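Local coordinates for protein CMP-sialic acid transporter 1 (Zea mays, PDB 6I1R) that binds CMP and probably carries CMP-sialic acid from the cytoplasm into the Golgi, at residues P78-I81 with Y82-N86. The protein carries 5 engineered substitutions. Sequence-based numbering, arbitrary orientation.
Sequences PSVI and YLIHN. With C5P (cytidine-5'-monophosphate), chain D.
Pro78 O approaches the Tyr82 ring obliquely. Over one face of the ring sits a phosphate oxygen of CMP, O1P, 3.2 Å above the plane and above the ring centre. The chi1 of -83° sets CG anti to the carbonyl carbon of Tyr82 and brings the ring back alongside Pro78. Tyr82 N also donates a hydrogen bond to Pro78 O, at 2.8 Å. The backbone N-H of Leu83, Ile84 and His85 likewise donates to the carbonyl oxygen four residues back, in Ser79, Val80 and Ile81. On another side of the helix, Val80 and Ile84 point the same way, and Val80 CG1 touches Ile84 CD1 at 3.7 Å. Ser79 and Leu83 approach the ribose: Ser79 CB lies 3.3 Å from O3', and Leu83 CB 3.4 Å from O2'. Asn86 lies further along the nucleotide, its OD1 3.4 Å from N3 of the cytosine. Ser79 also touches Phe205 and Asn86 touches Trp209, both on helix 191-216 and both in the pocket. These are successive i to i+4 turns of helix 76-92, a helix predicted to span the membrane, forming one wall of the CMP site in the outward-facing transporter.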
loop_
_atom_site.group_PDB
_atom_site.type_symbol
_atom_site.label_atom_id
_atom_site.label_comp_id
_atom_site.label_asym_id
_atom_site.label_seq_id
_atom_site.Cartn_x
_atom_site.Cartn_y
_atom_site.Cartn_z
ATOM N N PRO B 78 21.994 -0.875 -17.970
ATOM C CA PRO B 78 20.547 -1.022 -17.737
ATOM C C PRO B 78 20.168 -0.884 -16.253
ATOM O O PRO B 78 19.174 -0.232 -15.931
ATOM C CB PRO B 78 20.203 -2.430 -18.238
ATOM C CG PRO B 78 21.242 -2.693 -19.290
ATOM C CD PRO B 78 22.486 -2.020 -18.749
ATOM N N SER B 79 20.970 -1.479 -15.373
ATOM C CA SER B 79 20.712 -1.436 -13.931
ATOM C C SER B 79 20.859 -0.004 -13.401
ATOM O O SER B 79 20.100 0.406 -12.520
ATOM C CB SER B 79 21.609 -2.393 -13.185
ATOM O OG SER B 79 21.226 -3.739 -13.427
ATOM N N VAL B 80 21.828 0.746 -13.926
ATOM C CA VAL B 80 22.026 2.146 -13.527
ATOM C C VAL B 80 20.815 2.971 -13.979
ATOM O O VAL B 80 20.334 3.821 -13.230
ATOM C CB VAL B 80 23.340 2.727 -14.085
ATOM C CG1 VAL B 80 23.369 4.249 -14.019
ATOM C CG2 VAL B 80 24.555 2.144 -13.380
ATOM N N ILE B 81 20.337 2.723 -15.196
ATOM C CA ILE B 81 19.174 3.441 -15.720
ATOM C C ILE B 81 17.964 3.117 -14.836
ATOM O O ILE B 81 17.261 4.019 -14.383
ATOM C CB ILE B 81 18.903 3.093 -17.200
ATOM C CG1 ILE B 81 20.081 3.455 -18.111
ATOM C CG2 ILE B 81 17.615 3.752 -17.675
ATOM C CD1 ILE B 81 20.039 2.782 -19.466
ATOM N N TYR B 82 17.743 1.827 -14.592
ATOM C CA TYR B 82 16.574 1.368 -13.838
ATOM C C TYR B 82 16.606 1.917 -12.405
ATOM O O TYR B 82 15.553 2.202 -11.835
ATOM C CB TYR B 82 16.485 -0.162 -13.842
ATOM C CG TYR B 82 15.846 -0.764 -15.069
ATOM C CD1 TYR B 82 14.597 -0.345 -15.504
ATOM C CD2 TYR B 82 16.471 -1.775 -15.783
ATOM C CE1 TYR B 82 13.999 -0.894 -16.626
ATOM C CE2 TYR B 82 15.885 -2.336 -16.908
ATOM C CZ TYR B 82 14.643 -1.895 -17.330
ATOM O OH TYR B 82 14.055 -2.441 -18.434
ATOM N N LEU B 83 17.801 2.055 -11.830
ATOM C CA LEU B 83 17.965 2.647 -10.494
ATOM C C LEU B 83 17.493 4.105 -10.521
ATOM O O LEU B 83 16.702 4.531 -9.676
ATOM C CB LEU B 83 19.440 2.556 -10.084
ATOM C CG LEU B 83 19.796 3.154 -8.723
ATOM C CD1 LEU B 83 19.393 2.216 -7.595
ATOM C CD2 LEU B 83 21.281 3.472 -8.643
ATOM N N ILE B 84 18.000 4.854 -11.496
ATOM C CA ILE B 84 17.666 6.271 -11.654
ATOM C C ILE B 84 16.161 6.389 -11.933
ATOM O O ILE B 84 15.479 7.243 -11.366
ATOM C CB ILE B 84 18.524 6.912 -12.767
ATOM C CG1 ILE B 84 20.012 6.915 -12.403
ATOM C CG2 ILE B 84 18.031 8.313 -13.101
ATOM C CD1 ILE B 84 20.938 6.992 -13.596
ATOM N N HIS B 85 15.661 5.505 -12.790
ATOM C CA HIS B 85 14.244 5.447 -13.134
ATOM C C HIS B 85 13.386 5.316 -11.870
ATOM O O HIS B 85 12.412 6.041 -11.717
ATOM C CB HIS B 85 13.984 4.294 -14.112
ATOM C CG HIS B 85 12.574 4.220 -14.588
ATOM N ND1 HIS B 85 11.673 3.310 -14.083
ATOM C CD2 HIS B 85 11.912 4.928 -15.528
ATOM C CE1 HIS B 85 10.514 3.461 -14.696
ATOM N NE2 HIS B 85 10.629 4.457 -15.569
ATOM N N ASN B 86 13.757 4.412 -10.966
ATOM C CA ASN B 86 12.953 4.145 -9.766
ATOM C C ASN B 86 12.900 5.391 -8.869
ATOM O O ASN B 86 11.880 5.644 -8.225
ATOM C CB ASN B 86 13.463 2.929 -8.989
ATOM C CG ASN B 86 12.421 2.358 -8.049
ATOM O OD1 ASN B 86 12.539 2.483 -6.833
ATOM N ND2 ASN B 86 11.389 1.743 -8.604
HETATM O O3P C5P D . 14.515 -6.358 -13.861
HETATM P P C5P D . 14.484 -4.919 -13.408
HETATM O O1P C5P D . 14.232 -3.923 -14.515
HETATM O O2P C5P D . 13.676 -4.676 -12.156
HETATM O "O5'" C5P D . 16.001 -4.622 -12.957
HETATM C "C5'" C5P D . 16.307 -4.314 -11.598
HETATM C "C4'" C5P D . 16.931 -2.927 -11.521
HETATM O "O4'" C5P D . 15.909 -1.950 -11.302
HETATM C "C3'" C5P D . 17.924 -2.831 -10.372
HETATM O "O3'" C5P D . 19.239 -2.589 -10.888
HETATM C "C2'" C5P D . 17.426 -1.706 -9.474
HETATM O "O2'" C5P D . 18.376 -0.640 -9.341
HETATM C "C1'" C5P D . 16.154 -1.179 -10.122
HETATM N N1 C5P D . 15.031 -1.318 -9.191
HETATM C C2 C5P D . 14.967 -0.506 -8.041
HETATM N N3 C5P D . 13.935 -0.628 -7.178
HETATM C C4 C5P D . 12.957 -1.530 -7.410
HETATM C C5 C5P D . 13.008 -2.338 -8.540
HETATM C C6 C5P D . 14.068 -2.214 -9.429
HETATM O O2 C5P D . 15.868 0.332 -7.819
HETATM N N4 C5P D . 11.925 -1.647 -6.540
#